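Local coordinates for protein hydroquinone dioxygenase large subunit (Pseudomonas sp., PDB 4ZXA) that forms the large subunit of a two-subunit, cupin-type hydroquinone 1,2-dioxygenase that depends on ferrous iron and probably opens the hydroquinone ring, at residues 16-20 against 123-128; 185-191 against 221-226; 197-202 against 216-221. One frame throughout, in Å; residues are numbered along the deposited sequence.

Contact 1 of 3, residues 16-20 against 123-128; sequences DDVQA and PLIMAT
Leu-124 lays its side chain across that of Asp-16 at about a right angle, its CD1 methyl lying 3.4 Å from Asp-16 CB. The leucine reaches this place because its CG stands anti to the backbone N (chi1 174°), and Leu-124 CD1 comes within 3.6 Å of Asp-17 O. Both the methylene and the carboxylate of Asp-16 touch the leucine, OD2 lying 3.4 Å from Leu-124 CB, and neither carboxylate oxygen bonds to the helix segment, a placement that suits an acidic residue on an exposed surface.

Val-18 makes the second point of contact. Its CG2 branch, anti to the carbonyl carbon, presses on the peptide between Ala-127 and Thr-128, 3.5 Å from Thr-128 N. It also rests against Ala-127, with CG2 3.8 Å from Ala-127 CB. A methyl is all that Ala-127 offers, and this lets the incoming chain lie close, the carbonyl oxygen of Asp-16 being the other neighbour of that CB.

The polar link between the segments is a water. It donates to Thr-128 OG1 and accepts from Gln-19 N at 3.0 Å. Thr-128 OG1 in turn donates to Leu-124 O at 2.9 Å, from above the carbonyl plane, a bond that would fix the hydroxyl's rotation, leaving its oxygen to accept from the water.

Helix 122-136 is thereby joined to the start of the modelled chain, where strand 19-20 pairs with strand 32-34 at the edge of an antiparallel sheet; Val-18 also touches Phe-32, and Ile-125 reaches Leu-34 from the helix.

Contact 2 of 3, residues 185-191 against 221-226; sequences RNDLPVN and KYLSRS
The guanidinium of Arg-185 lies flat on one face of the Tyr-222 ring, the two planes only 17° apart and Arg-185 CZ 3.8 Å from the ring centroid. The stack is displaced toward the ring's rim, and Tyr-222 OH also sits over the guanidinium face; at the guanidinium edge is Leu-223 CA. A cation-pi interaction is joined here by a CH-pi contact from Arg-185 CD, because the arginine chain runs extended from CG to NE across the ring. Arg-185 NH1 then donates to Tyr-222 O at 3.1 Å, from above the carbonyl plane, so one residue engages both ring and backbone of its partner. Without this guanidinium, as with an alanine here, that face of Tyr-222 would probably lose its cationic cover and Tyr-222 O this donor.

The second guanidinium, of Arg-225, has Val-190 CG2 over one face and Asn-186 OD1 over the opposite one. Its NH1 comes within 2.7 Å of the carbonyl oxygen O of Leu-188, the last residue of the type I turn that starts at Arg-185, while NE is hydrogen-bonded to Gln-199 OE1. Asn-186 OD1 also receives a weak bond from Lys-221 NZ, whose stronger partner is Glu-201.

Farther along, Asn-191 N donates to Ser-224 O at 3.0 Å, and a water bridges Pro-189 O and Arg-225 O.

The two arginines thus reach opposite ways across the contact, Arg-185 from the loop to Tyr-222 O of the helix and Arg-225 back to loop carbonyls; positive charge beside these oxygens would be electrostatically favourable.

Contact 3 of 3, residues 197-202 against 216-221; sequences VSQDEP and AFSLFK
Glu-201 divides its carboxylate between a backbone amide and a lysine: OE1 accepts from Ser-218 N at 3.0 Å, nearly along its C-O axis, while OE2 forms a salt bridge with Lys-221 NZ at 2.7 Å. The lysine meets OE2 on the anti side, 28° out of the carboxylate plane. A bend at chi2 (-67°) folds Glu-201 back so that its end reaches both partners, and the long extended Lys-221 crosses it at about a right angle. Gln-199 crosses the same lysine, its OE1 3.2 Å from Lys-221 CG, while the same OE1 accepts from Arg-225 NE.

Ser-218 is the N-cap of helix 219-224, and its OG accepts from Lys-221 N at 3.1 Å. Serine suits this place, being small and able to offer oxygen to a first-turn amide that has no carbonyl of a preceding helical turn to bond. The same hydroxyl meets a water that donates to Asp-200 O. Within the loop, Ser-198 OG accepts from Asp-200 N, an ST turn.

Apolar contact flanks the polar centre. The ring of Pro-202 packs along the strand, CG 3.6 Å from Phe-217 C, and Val-197 CG1 approaches Phe-220 CB at 4.1 Å. Residues 216-218 also pair in an antiparallel ladder with a strand of the small subunit, and Phe-220 meets Phe-14 of that subunit with nearly parallel rings.

With one oxygen taking an amide N-H and the other an ammonium, the carboxylate of Glu-201 is probably held in its charged form, and through it the 197-202 loop is fastened at the turn from strand into helix, beside the subunit interface.

In the fold
Contact 1 comes first along the chain and stands apart, its centre 34 Å from that of contact 2 and 41 Å from that of contact 3, which lies across the chain's centre. It belongs to the N-terminal sheet and helix 122-136. Contacts 2 and 3 are neighbours, 10 Å between centres; both segments of contact 3 come between those of contact 2 in the sequence, meeting the second at the shared Lys-221. They share helix 219-224, and Gln-199 probably bonds to Ser-224 and Arg-225 across them. One long loop is thus fastened to a short helix, whose leading strand joins the small subunit and just after which the side chain of Ser-226 lies about 10 Å from the bound 4-hydroxybenzonitrile.

Contact 1 of 3, residues 16-20 against 123-128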
ATOM      1  N   ASP E  16      -2.355  -9.770  30.555  1.00 59.48           N
ATOM      2  CA  ASP E  16      -0.964  -9.757  31.012  1.00 59.04           C
ATOM      3  C   ASP E  16      -0.341  -8.345  31.033  1.00 61.01           C
ATOM      4  O   ASP E  16      -0.915  -7.382  30.511  1.00 55.20           O
ATOM      5  CB  ASP E  16      -0.118 -10.700  30.157  1.00 55.83           C
ATOM      6  CG  ASP E  16      -0.356 -12.162  30.485  1.00 62.92           C
ATOM      7  OD1 ASP E  16      -1.349 -12.455  31.193  1.00 67.26           O
ATOM      8  OD2 ASP E  16       0.451 -13.018  30.035  1.00 63.27           O
ATOM      9  N   ASP E  17       0.831  -8.233  31.653  1.00 61.42           N
ATOM     10  CA  ASP E  17       1.499  -6.945  31.838  1.00 57.39           C
ATOM     11  C   ASP E  17       2.148  -6.424  30.561  1.00 53.81           C
ATOM     12  O   ASP E  17       3.107  -7.006  30.057  1.00 48.55           O
ATOM     13  CB  ASP E  17       2.566  -7.067  32.919  1.00 63.50           C
ATOM     14  CG  ASP E  17       2.160  -6.396  34.213  1.00 82.90           C
ATOM     15  OD1 ASP E  17       0.999  -5.916  34.295  1.00 82.32           O
ATOM     16  OD2 ASP E  17       2.996  -6.356  35.145  1.00 84.36           O
ATOM     17  N   VAL E  18       1.633  -5.312  30.054  1.00 46.89           N
ATOM     18  CA  VAL E  18       2.172  -4.683  28.853  1.00 43.84           C
ATOM     19  C   VAL E  18       3.429  -3.834  29.119  1.00 38.28           C
ATOM     20  O   VAL E  18       3.437  -2.995  30.018  1.00 42.70           O
ATOM     21  CB  VAL E  18       1.085  -3.808  28.158  1.00 36.42           C
ATOM     22  CG1 VAL E  18       1.700  -2.999  27.025  1.00 33.65           C
ATOM     23  CG2 VAL E  18      -0.058  -4.681  27.637  1.00 28.96           C
ATOM     24  N   GLN E  19       4.478  -4.067  28.329  1.00 36.74           N
ATOM     25  CA  GLN E  19       5.704  -3.268  28.358  1.00 29.98           C
ATOM     26  C   GLN E  19       5.592  -2.054  27.450  1.00 35.44           C
ATOM     27  O   GLN E  19       5.694  -2.175  26.226  1.00 34.94           O
ATOM     28  CB  GLN E  19       6.868  -4.101  27.865  1.00 30.50           C
ATOM     29  CG  GLN E  19       7.663  -4.784  28.941  1.00 37.91           C
ATOM     30  CD  GLN E  19       8.549  -5.870  28.376  1.00 47.13           C
ATOM     31  OE1 GLN E  19       9.779  -5.739  28.345  1.00 54.33           O
ATOM     32  NE2 GLN E  19       7.925  -6.953  27.911  1.00 48.57           N
ATOM     33  N   ALA E  20       5.385  -0.884  28.044  1.00 33.62           N
ATOM     34  CA  ALA E  20       5.220   0.347  27.283  1.00 29.52           C
ATOM     35  C   ALA E  20       6.127   1.443  27.822  1.00 34.65           C
ATOM     36  O   ALA E  20       6.378   1.519  29.025  1.00 37.05           O
ATOM     37  CB  ALA E  20       3.778   0.803  27.333  1.00 24.12           C
ATOM     38  N   PRO E 123      -3.346 -14.026  25.785  1.00 31.22           N
ATOM     39  CA  PRO E 123      -3.750 -12.824  26.526  1.00 28.46           C
ATOM     40  C   PRO E 123      -2.681 -11.732  26.576  1.00 34.91           C
ATOM     41  O   PRO E 123      -3.040 -10.550  26.604  1.00 31.44           O
ATOM     42  CB  PRO E 123      -4.053 -13.352  27.938  1.00 32.62           C
ATOM     43  CG  PRO E 123      -4.287 -14.814  27.757  1.00 37.18           C
ATOM     44  CD  PRO E 123      -3.402 -15.240  26.616  1.00 32.03           C
ATOM     45  N   LEU E 124      -1.403 -12.108  26.585  1.00 31.67           N
ATOM     46  CA  LEU E 124      -0.322 -11.121  26.612  1.00 30.97           C
ATOM     47  C   LEU E 124      -0.236 -10.318  25.301  1.00 31.75           C
ATOM     48  O   LEU E 124      -0.265  -9.078  25.311  1.00 29.05           O
ATOM     49  CB  LEU E 124       1.024 -11.789  26.934  1.00 34.44           C
ATOM     50  CG  LEU E 124       2.256 -10.880  26.857  1.00 42.99           C
ATOM     51  CD1 LEU E 124       2.122  -9.691  27.807  1.00 42.02           C
ATOM     52  CD2 LEU E 124       3.546 -11.651  27.119  1.00 37.86           C
ATOM     53  N   ILE E 125      -0.141 -11.018  24.172  1.00 30.75           N
ATOM     54  CA  ILE E 125      -0.080 -10.346  22.881  1.00 28.47           C
ATOM     55  C   ILE E 125      -1.358  -9.558  22.616  1.00 34.76           C
ATOM     56  O   ILE E 125      -1.313  -8.479  22.013  1.00 33.14           O
ATOM     57  CB  ILE E 125       0.185 -11.319  21.716  1.00 29.76           C
ATOM     58  CG1 ILE E 125       0.236 -10.548  20.393  1.00 22.43           C
ATOM     59  CG2 ILE E 125      -0.871 -12.403  21.668  1.00 26.43           C
ATOM     60  CD1 ILE E 125       0.981 -11.265  19.309  1.00 18.72           C
ATOM     61  N   MET E 126      -2.490 -10.088  23.077  1.00 27.70           N
ATOM     62  CA  MET E 126      -3.763  -9.384  22.915  1.00 32.70           C
ATOM     63  C   MET E 126      -3.781  -8.089  23.720  1.00 26.50           C
ATOM     64  O   MET E 126      -4.268  -7.068  23.251  1.00 31.79           O
ATOM     65  CB  MET E 126      -4.958 -10.279  23.298  1.00 29.01           C
ATOM     66  CG  MET E 126      -6.278  -9.552  23.382  1.00 29.83           C
ATOM     67  SD  MET E 126      -6.886  -8.972  21.774  1.00 38.40           S
ATOM     68  CE  MET E 126      -7.266 -10.557  21.012  1.00 29.45           C
ATOM     69  N   ALA E 127      -3.242  -8.138  24.932  1.00 26.24           N
ATOM     70  CA  ALA E 127      -3.202  -6.963  25.797  1.00 26.05           C
ATOM     71  C   ALA E 127      -2.281  -5.913  25.196  1.00 28.60           C
ATOM     72  O   ALA E 127      -2.624  -4.728  25.131  1.00 27.03           O
ATOM     73  CB  ALA E 127      -2.742  -7.345  27.193  1.00 27.42           C
ATOM     74  N   THR E 128      -1.113  -6.359  24.748  1.00 29.73           N
ATOM     75  CA  THR E 128      -0.185  -5.472  24.065  1.00 30.25           C
ATOM     76  C   THR E 128      -0.837  -4.832  22.844  1.00 28.63           C
ATOM     77  O   THR E 128      -0.756  -3.615  22.660  1.00 31.07           O
ATOM     78  CB  THR E 128       1.091  -6.213  23.629  1.00 32.75           C
ATOM     79  OG1 THR E 128       1.641  -6.909  24.752  1.00 32.60           O
ATOM     80  CG2 THR E 128       2.116  -5.234  23.073  1.00 24.45           C
TER
HETATM   81  O   HOH W   1       4.086  -6.053  26.147  1.00 35.69           O

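Contact 2 of 3, residues 185-191 against 221-226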
ATOM      1  N   ARG E 185     -30.548  -3.428  14.744  1.00 34.06           N
ATOM      2  CA  ARG E 185     -29.806  -2.176  14.621  1.00 38.76           C
ATOM      3  C   ARG E 185     -30.692  -0.971  14.287  1.00 40.68           C
ATOM      4  O   ARG E 185     -30.279  -0.057  13.557  1.00 33.80           O
ATOM      5  CB  ARG E 185     -28.685  -2.334  13.584  1.00 31.62           C
ATOM      6  CG  ARG E 185     -27.709  -3.463  13.896  1.00 33.32           C
ATOM      7  CD  ARG E 185     -26.507  -3.466  12.944  1.00 31.59           C
ATOM      8  NE  ARG E 185     -25.461  -4.385  13.388  1.00 29.71           N
ATOM      9  CZ  ARG E 185     -24.665  -5.064  12.569  1.00 27.91           C
ATOM     10  NH1 ARG E 185     -24.806  -4.945  11.260  1.00 22.25           N
ATOM     11  NH2 ARG E 185     -23.730  -5.869  13.060  1.00 23.74           N
ATOM     12  N   ASN E 186     -31.909  -0.958  14.821  1.00 34.51           N
ATOM     13  CA  ASN E 186     -32.837   0.101  14.453  1.00 41.11           C
ATOM     14  C   ASN E 186     -32.392   1.474  14.974  1.00 39.68           C
ATOM     15  O   ASN E 186     -32.849   2.499  14.490  1.00 40.16           O
ATOM     16  CB  ASN E 186     -34.271  -0.239  14.877  1.00 40.77           C
ATOM     17  CG  ASN E 186     -35.303   0.720  14.286  1.00 50.61           C
ATOM     18  OD1 ASN E 186     -35.516   0.771  13.065  1.00 45.20           O
ATOM     19  ND2 ASN E 186     -35.953   1.484  15.155  1.00 55.43           N
ATOM     20  N   ASP E 187     -31.482   1.487  15.939  1.00 34.61           N
ATOM     21  CA  ASP E 187     -30.930   2.741  16.450  1.00 40.68           C
ATOM     22  C   ASP E 187     -29.645   3.168  15.738  1.00 40.89           C
ATOM     23  O   ASP E 187     -28.915   4.004  16.258  1.00 47.32           O
ATOM     24  CB  ASP E 187     -30.642   2.633  17.953  1.00 44.10           C
ATOM     25  CG  ASP E 187     -29.585   1.563  18.279  1.00 58.89           C
ATOM     26  OD1 ASP E 187     -29.530   0.519  17.578  1.00 52.86           O
ATOM     27  OD2 ASP E 187     -28.805   1.762  19.243  1.00 60.93           O
ATOM     28  N   LEU E 188     -29.351   2.593  14.573  1.00 35.36           N
ATOM     29  CA  LEU E 188     -28.161   3.000  13.814  1.00 32.30           C
ATOM     30  C   LEU E 188     -28.486   3.573  12.434  1.00 32.96           C
ATOM     31  O   LEU E 188     -29.403   3.124  11.751  1.00 29.48           O
ATOM     32  CB  LEU E 188     -27.161   1.854  13.669  1.00 31.26           C
ATOM     33  CG  LEU E 188     -26.546   1.345  14.970  1.00 43.40           C
ATOM     34  CD1 LEU E 188     -25.637   0.151  14.707  1.00 31.57           C
ATOM     35  CD2 LEU E 188     -25.798   2.468  15.675  1.00 43.54           C
ATOM     36  N   PRO E 189     -27.713   4.572  12.013  1.00 28.91           N
ATOM     37  CA  PRO E 189     -27.985   5.165  10.706  1.00 25.88           C
ATOM     38  C   PRO E 189     -27.589   4.212   9.582  1.00 28.49           C
ATOM     39  O   PRO E 189     -26.614   3.450   9.698  1.00 28.53           O
ATOM     40  CB  PRO E 189     -27.082   6.396  10.697  1.00 22.47           C
ATOM     41  CG  PRO E 189     -25.899   5.968  11.526  1.00 24.67           C
ATOM     42  CD  PRO E 189     -26.482   5.100  12.624  1.00 24.60           C
ATOM     43  N   VAL E 190     -28.363   4.251   8.508  1.00 25.53           N
ATOM     44  CA  VAL E 190     -28.026   3.545   7.282  1.00 30.67           C
ATOM     45  C   VAL E 190     -26.733   4.121   6.711  1.00 26.24           C
ATOM     46  O   VAL E 190     -26.604   5.332   6.556  1.00 29.05           O
ATOM     47  CB  VAL E 190     -29.144   3.722   6.246  1.00 29.01           C
ATOM     48  CG1 VAL E 190     -28.805   3.003   4.936  1.00 22.94           C
ATOM     49  CG2 VAL E 190     -30.474   3.250   6.825  1.00 29.97           C
ATOM     50  N   ASN E 191     -25.780   3.251   6.397  1.00 27.02           N
ATOM     51  CA  ASN E 191     -24.528   3.681   5.772  1.00 26.57           C
ATOM     52  C   ASN E 191     -24.798   4.324   4.414  1.00 25.73           C
ATOM     53  O   ASN E 191     -25.689   3.883   3.683  1.00 22.71           O
ATOM     54  CB  ASN E 191     -23.557   2.499   5.621  1.00 21.11           C
ATOM     55  CG  ASN E 191     -22.181   2.934   5.141  1.00 27.48           C
ATOM     56  OD1 ASN E 191     -21.950   3.109   3.935  1.00 27.78           O
ATOM     57  ND2 ASN E 191     -21.255   3.113   6.083  1.00 23.72           N
ATOM     58  N   LYS E 221     -31.292  -4.944   5.750  1.00 21.40           N
ATOM     59  CA  LYS E 221     -31.427  -3.750   6.582  1.00 29.94           C
ATOM     60  C   LYS E 221     -30.387  -3.753   7.698  1.00 25.77           C
ATOM     61  O   LYS E 221     -29.738  -2.755   7.991  1.00 27.52           O
ATOM     62  CB  LYS E 221     -32.844  -3.682   7.195  1.00 29.32           C
ATOM     63  CG  LYS E 221     -33.006  -2.629   8.290  1.00 25.76           C
ATOM     64  CD  LYS E 221     -34.400  -2.650   8.916  1.00 31.10           C
ATOM     65  CE  LYS E 221     -34.501  -1.670  10.085  1.00 35.70           C
ATOM     66  NZ  LYS E 221     -35.876  -1.572  10.649  1.00 39.08           N
ATOM     67  N   TYR E 222     -30.254  -4.899   8.332  1.00 24.30           N
ATOM     68  CA  TYR E 222     -29.312  -5.069   9.408  1.00 23.35           C
ATOM     69  C   TYR E 222     -27.905  -4.806   8.874  1.00 24.21           C
ATOM     70  O   TYR E 222     -27.138  -4.047   9.480  1.00 23.07           O
ATOM     71  CB  TYR E 222     -29.479  -6.487   9.947  1.00 24.69           C
ATOM     72  CG  TYR E 222     -28.544  -6.894  11.053  1.00 24.06           C
ATOM     73  CD1 TYR E 222     -28.914  -6.768  12.385  1.00 23.71           C
ATOM     74  CD2 TYR E 222     -27.307  -7.439  10.760  1.00 18.95           C
ATOM     75  CE1 TYR E 222     -28.071  -7.160  13.387  1.00 26.00           C
ATOM     76  CE2 TYR E 222     -26.456  -7.816  11.749  1.00 24.92           C
ATOM     77  CZ  TYR E 222     -26.837  -7.686  13.060  1.00 27.13           C
ATOM     78  OH  TYR E 222     -25.964  -8.093  14.040  1.00 29.89           O
ATOM     79  N   LEU E 223     -27.571  -5.398   7.728  1.00 19.84           N
ATOM     80  CA  LEU E 223     -26.267  -5.143   7.120  1.00 22.70           C
ATOM     81  C   LEU E 223     -26.128  -3.680   6.699  1.00 24.91           C
ATOM     82  O   LEU E 223     -25.072  -3.079   6.876  1.00 25.52           O
ATOM     83  CB  LEU E 223     -25.996  -6.074   5.933  1.00 18.33           C
ATOM     84  CG  LEU E 223     -25.921  -7.561   6.299  1.00 22.21           C
ATOM     85  CD1 LEU E 223     -25.592  -8.398   5.074  1.00 19.55           C
ATOM     86  CD2 LEU E 223     -24.916  -7.809   7.413  1.00 23.31           C
ATOM     87  N   SER E 224     -27.202  -3.099   6.167  1.00 25.81           N
ATOM     88  CA  SER E 224     -27.125  -1.727   5.658  1.00 26.11           C
ATOM     89  C   SER E 224     -26.718  -0.775   6.770  1.00 25.44           C
ATOM     90  O   SER E 224     -26.253   0.340   6.512  1.00 26.62           O
ATOM     91  CB  SER E 224     -28.452  -1.281   5.018  1.00 26.77           C
ATOM     92  OG  SER E 224     -29.452  -0.976   5.987  1.00 24.75           O
ATOM     93  N   ARG E 225     -26.911  -1.215   8.007  1.00 22.73           N
ATOM     94  CA  ARG E 225     -26.640  -0.362   9.149  1.00 26.39           C
ATOM     95  C   ARG E 225     -25.340  -0.743   9.855  1.00 26.60           C
ATOM     96  O   ARG E 225     -25.066  -0.273  10.950  1.00 28.16           O
ATOM     97  CB  ARG E 225     -27.838  -0.349  10.101  1.00 24.95           C
ATOM     98  CG  ARG E 225     -29.097   0.245   9.449  1.00 31.85           C
ATOM     99  CD  ARG E 225     -30.358   0.093  10.305  1.00 28.85           C
ATOM    100  NE  ARG E 225     -31.512   0.703   9.652  1.00 35.36           N
ATOM    101  CZ  ARG E 225     -32.216   1.726  10.137  1.00 33.99           C
ATOM    102  NH1 ARG E 225     -31.916   2.269  11.309  1.00 28.74           N
ATOM    103  NH2 ARG E 225     -33.244   2.198   9.446  1.00 31.76           N
ATOM    104  N   SER E 226     -24.532  -1.572   9.202  1.00 27.00           N
ATOM    105  CA  SER E 226     -23.219  -1.931   9.729  1.00 27.44           C
ATOM    106  C   SER E 226     -22.261  -0.747   9.720  1.00 26.86           C
ATOM    107  O   SER E 226     -22.111  -0.082   8.704  1.00 31.68           O
ATOM    108  CB  SER E 226     -22.612  -3.080   8.924  1.00 25.79           C
ATOM    109  OG  SER E 226     -21.266  -3.312   9.316  1.00 28.71           O
TER
HETATM  110  O   HOH W   2     -24.477   2.287  11.557  1.00 29.76           O

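Contact 3 of 3, residues 197-202 against 216-221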
ATOM      1  N   VAL E 197     -31.115   0.778   0.028  1.00 28.29           N
ATOM      2  CA  VAL E 197     -31.615  -0.528   0.475  1.00 26.91           C
ATOM      3  C   VAL E 197     -32.933  -0.431   1.259  1.00 25.82           C
ATOM      4  O   VAL E 197     -33.048   0.351   2.191  1.00 27.47           O
ATOM      5  CB  VAL E 197     -30.544  -1.241   1.325  1.00 31.01           C
ATOM      6  CG1 VAL E 197     -31.109  -2.480   2.031  1.00 30.86           C
ATOM      7  CG2 VAL E 197     -29.368  -1.599   0.453  1.00 32.49           C
ATOM      8  N   SER E 198     -33.927  -1.225   0.879  1.00 24.90           N
ATOM      9  CA  SER E 198     -35.196  -1.246   1.600  1.00 27.12           C
ATOM     10  C   SER E 198     -34.955  -1.308   3.105  1.00 32.51           C
ATOM     11  O   SER E 198     -34.053  -2.004   3.550  1.00 32.17           O
ATOM     12  CB  SER E 198     -36.031  -2.463   1.187  1.00 28.29           C
ATOM     13  OG  SER E 198     -37.110  -2.679   2.094  1.00 26.90           O
ATOM     14  N   GLN E 199     -35.776  -0.609   3.885  1.00 34.33           N
ATOM     15  CA  GLN E 199     -35.680  -0.684   5.339  1.00 29.76           C
ATOM     16  C   GLN E 199     -36.890  -1.391   5.963  1.00 37.61           C
ATOM     17  O   GLN E 199     -37.156  -1.267   7.166  1.00 39.16           O
ATOM     18  CB  GLN E 199     -35.492   0.711   5.928  1.00 28.26           C
ATOM     19  CG  GLN E 199     -34.210   1.383   5.447  1.00 32.86           C
ATOM     20  CD  GLN E 199     -32.958   0.632   5.896  1.00 34.27           C
ATOM     21  OE1 GLN E 199     -32.793   0.326   7.087  1.00 31.79           O
ATOM     22  NE2 GLN E 199     -32.074   0.327   4.944  1.00 25.22           N
ATOM     23  N   ASP E 200     -37.612  -2.150   5.147  1.00 31.94           N
ATOM     24  CA  ASP E 200     -38.812  -2.817   5.623  1.00 35.03           C
ATOM     25  C   ASP E 200     -38.497  -4.110   6.333  1.00 35.66           C
ATOM     26  O   ASP E 200     -37.678  -4.891   5.859  1.00 33.91           O
ATOM     27  CB  ASP E 200     -39.773  -3.096   4.462  1.00 38.63           C
ATOM     28  CG  ASP E 200     -40.240  -1.819   3.771  1.00 47.26           C
ATOM     29  OD1 ASP E 200     -40.308  -0.750   4.444  1.00 39.68           O
ATOM     30  OD2 ASP E 200     -40.524  -1.894   2.549  1.00 43.61           O
ATOM     31  N   GLU E 201     -39.159  -4.324   7.467  1.00 31.62           N
ATOM     32  CA  GLU E 201     -39.058  -5.563   8.218  1.00 35.80           C
ATOM     33  C   GLU E 201     -40.073  -6.559   7.668  1.00 35.25           C
ATOM     34  O   GLU E 201     -41.126  -6.155   7.177  1.00 42.90           O
ATOM     35  CB  GLU E 201     -39.333  -5.321   9.717  1.00 36.82           C
ATOM     36  CG  GLU E 201     -38.372  -4.372  10.421  1.00 31.24           C
ATOM     37  CD  GLU E 201     -36.948  -4.938  10.534  1.00 48.62           C
ATOM     38  OE1 GLU E 201     -36.725  -6.114  10.153  1.00 40.78           O
ATOM     39  OE2 GLU E 201     -36.039  -4.203  10.997  1.00 47.89           O
ATOM     40  N   PRO E 202     -39.770  -7.865   7.764  1.00 38.02           N
ATOM     41  CA  PRO E 202     -40.754  -8.880   7.369  1.00 35.94           C
ATOM     42  C   PRO E 202     -41.962  -8.795   8.302  1.00 40.01           C
ATOM     43  O   PRO E 202     -41.833  -8.279   9.419  1.00 45.36           O
ATOM     44  CB  PRO E 202     -40.029 -10.207   7.629  1.00 31.28           C
ATOM     45  CG  PRO E 202     -38.636  -9.863   8.059  1.00 32.22           C
ATOM     46  CD  PRO E 202     -38.628  -8.446   8.491  1.00 32.16           C
ATOM     47  N   ALA E 216     -38.237 -13.239  12.780  1.00 24.57           N
ATOM     48  CA  ALA E 216     -37.769 -12.911  11.445  1.00 24.26           C
ATOM     49  C   ALA E 216     -37.365 -11.447  11.441  1.00 23.44           C
ATOM     50  O   ALA E 216     -38.060 -10.615  12.017  1.00 23.04           O
ATOM     51  CB  ALA E 216     -38.871 -13.163  10.441  1.00 23.50           C
ATOM     52  N   PHE E 217     -36.234 -11.131  10.818  1.00 23.86           N
ATOM     53  CA  PHE E 217     -35.813  -9.732  10.673  1.00 23.04           C
ATOM     54  C   PHE E 217     -35.263  -9.501   9.280  1.00 23.39           C
ATOM     55  O   PHE E 217     -35.074 -10.448   8.518  1.00 28.72           O
ATOM     56  CB  PHE E 217     -34.759  -9.349  11.723  1.00 23.02           C
ATOM     57  CG  PHE E 217     -33.424 -10.032  11.529  1.00 23.44           C
ATOM     58  CD1 PHE E 217     -33.273 -11.379  11.805  1.00 25.23           C
ATOM     59  CD2 PHE E 217     -32.328  -9.325  11.084  1.00 22.95           C
ATOM     60  CE1 PHE E 217     -32.049 -12.017  11.626  1.00 23.86           C
ATOM     61  CE2 PHE E 217     -31.103  -9.946  10.913  1.00 23.22           C
ATOM     62  CZ  PHE E 217     -30.963 -11.299  11.184  1.00 24.63           C
ATOM     63  N   SER E 218     -35.011  -8.248   8.932  1.00 23.79           N
ATOM     64  CA  SER E 218     -34.416  -7.970   7.639  1.00 23.30           C
ATOM     65  C   SER E 218     -32.907  -7.955   7.745  1.00 25.21           C
ATOM     66  O   SER E 218     -32.321  -7.051   8.334  1.00 23.51           O
ATOM     67  CB  SER E 218     -34.904  -6.646   7.070  1.00 26.10           C
ATOM     68  OG  SER E 218     -34.126  -6.287   5.947  1.00 25.92           O
ATOM     69  N   LEU E 219     -32.286  -8.968   7.160  1.00 23.98           N
ATOM     70  CA  LEU E 219     -30.844  -9.067   7.134  1.00 24.86           C
ATOM     71  C   LEU E 219     -30.189  -7.945   6.290  1.00 23.79           C
ATOM     72  O   LEU E 219     -29.158  -7.403   6.676  1.00 21.60           O
ATOM     73  CB  LEU E 219     -30.427 -10.458   6.645  1.00 20.18           C
ATOM     74  CG  LEU E 219     -28.926 -10.750   6.538  1.00 22.84           C
ATOM     75  CD1 LEU E 219     -28.252 -10.726   7.920  1.00 17.76           C
ATOM     76  CD2 LEU E 219     -28.677 -12.081   5.821  1.00 17.80           C
ATOM     77  N   PHE E 220     -30.776  -7.598   5.149  1.00 27.52           N
ATOM     78  CA  PHE E 220     -30.187  -6.551   4.304  1.00 26.91           C
ATOM     79  C   PHE E 220     -30.202  -5.199   5.028  1.00 26.87           C
ATOM     80  O   PHE E 220     -29.243  -4.418   4.934  1.00 25.98           O
ATOM     81  CB  PHE E 220     -30.891  -6.455   2.946  1.00 21.46           C
ATOM     82  CG  PHE E 220     -30.600  -7.612   2.026  1.00 26.52           C
ATOM     83  CD1 PHE E 220     -29.815  -8.684   2.450  1.00 22.20           C
ATOM     84  CD2 PHE E 220     -31.104  -7.625   0.727  1.00 24.37           C
ATOM     85  CE1 PHE E 220     -29.536  -9.754   1.598  1.00 21.05           C
ATOM     86  CE2 PHE E 220     -30.835  -8.686  -0.128  1.00 25.92           C
ATOM     87  CZ  PHE E 220     -30.048  -9.756   0.313  1.00 27.20           C
ATOM     88  N   LYS E 221     -31.292  -4.944   5.750  1.00 21.40           N
ATOM     89  CA  LYS E 221     -31.427  -3.750   6.582  1.00 29.94           C
ATOM     90  C   LYS E 221     -30.387  -3.753   7.698  1.00 25.77           C
ATOM     91  O   LYS E 221     -29.738  -2.755   7.991  1.00 27.52           O
ATOM     92  CB  LYS E 221     -32.844  -3.682   7.195  1.00 29.32           C
ATOM     93  CG  LYS E 221     -33.006  -2.629   8.290  1.00 25.76           C
ATOM     94  CD  LYS E 221     -34.400  -2.650   8.916  1.00 31.10           C
ATOM     95  CE  LYS E 221     -34.501  -1.670  10.085  1.00 35.70           C
ATOM     96  NZ  LYS E 221     -35.876  -1.572  10.649  1.00 39.08           N
TER
HETATM   97  O   HOH W   3     -35.388  -4.543   4.197  1.00 26.49           O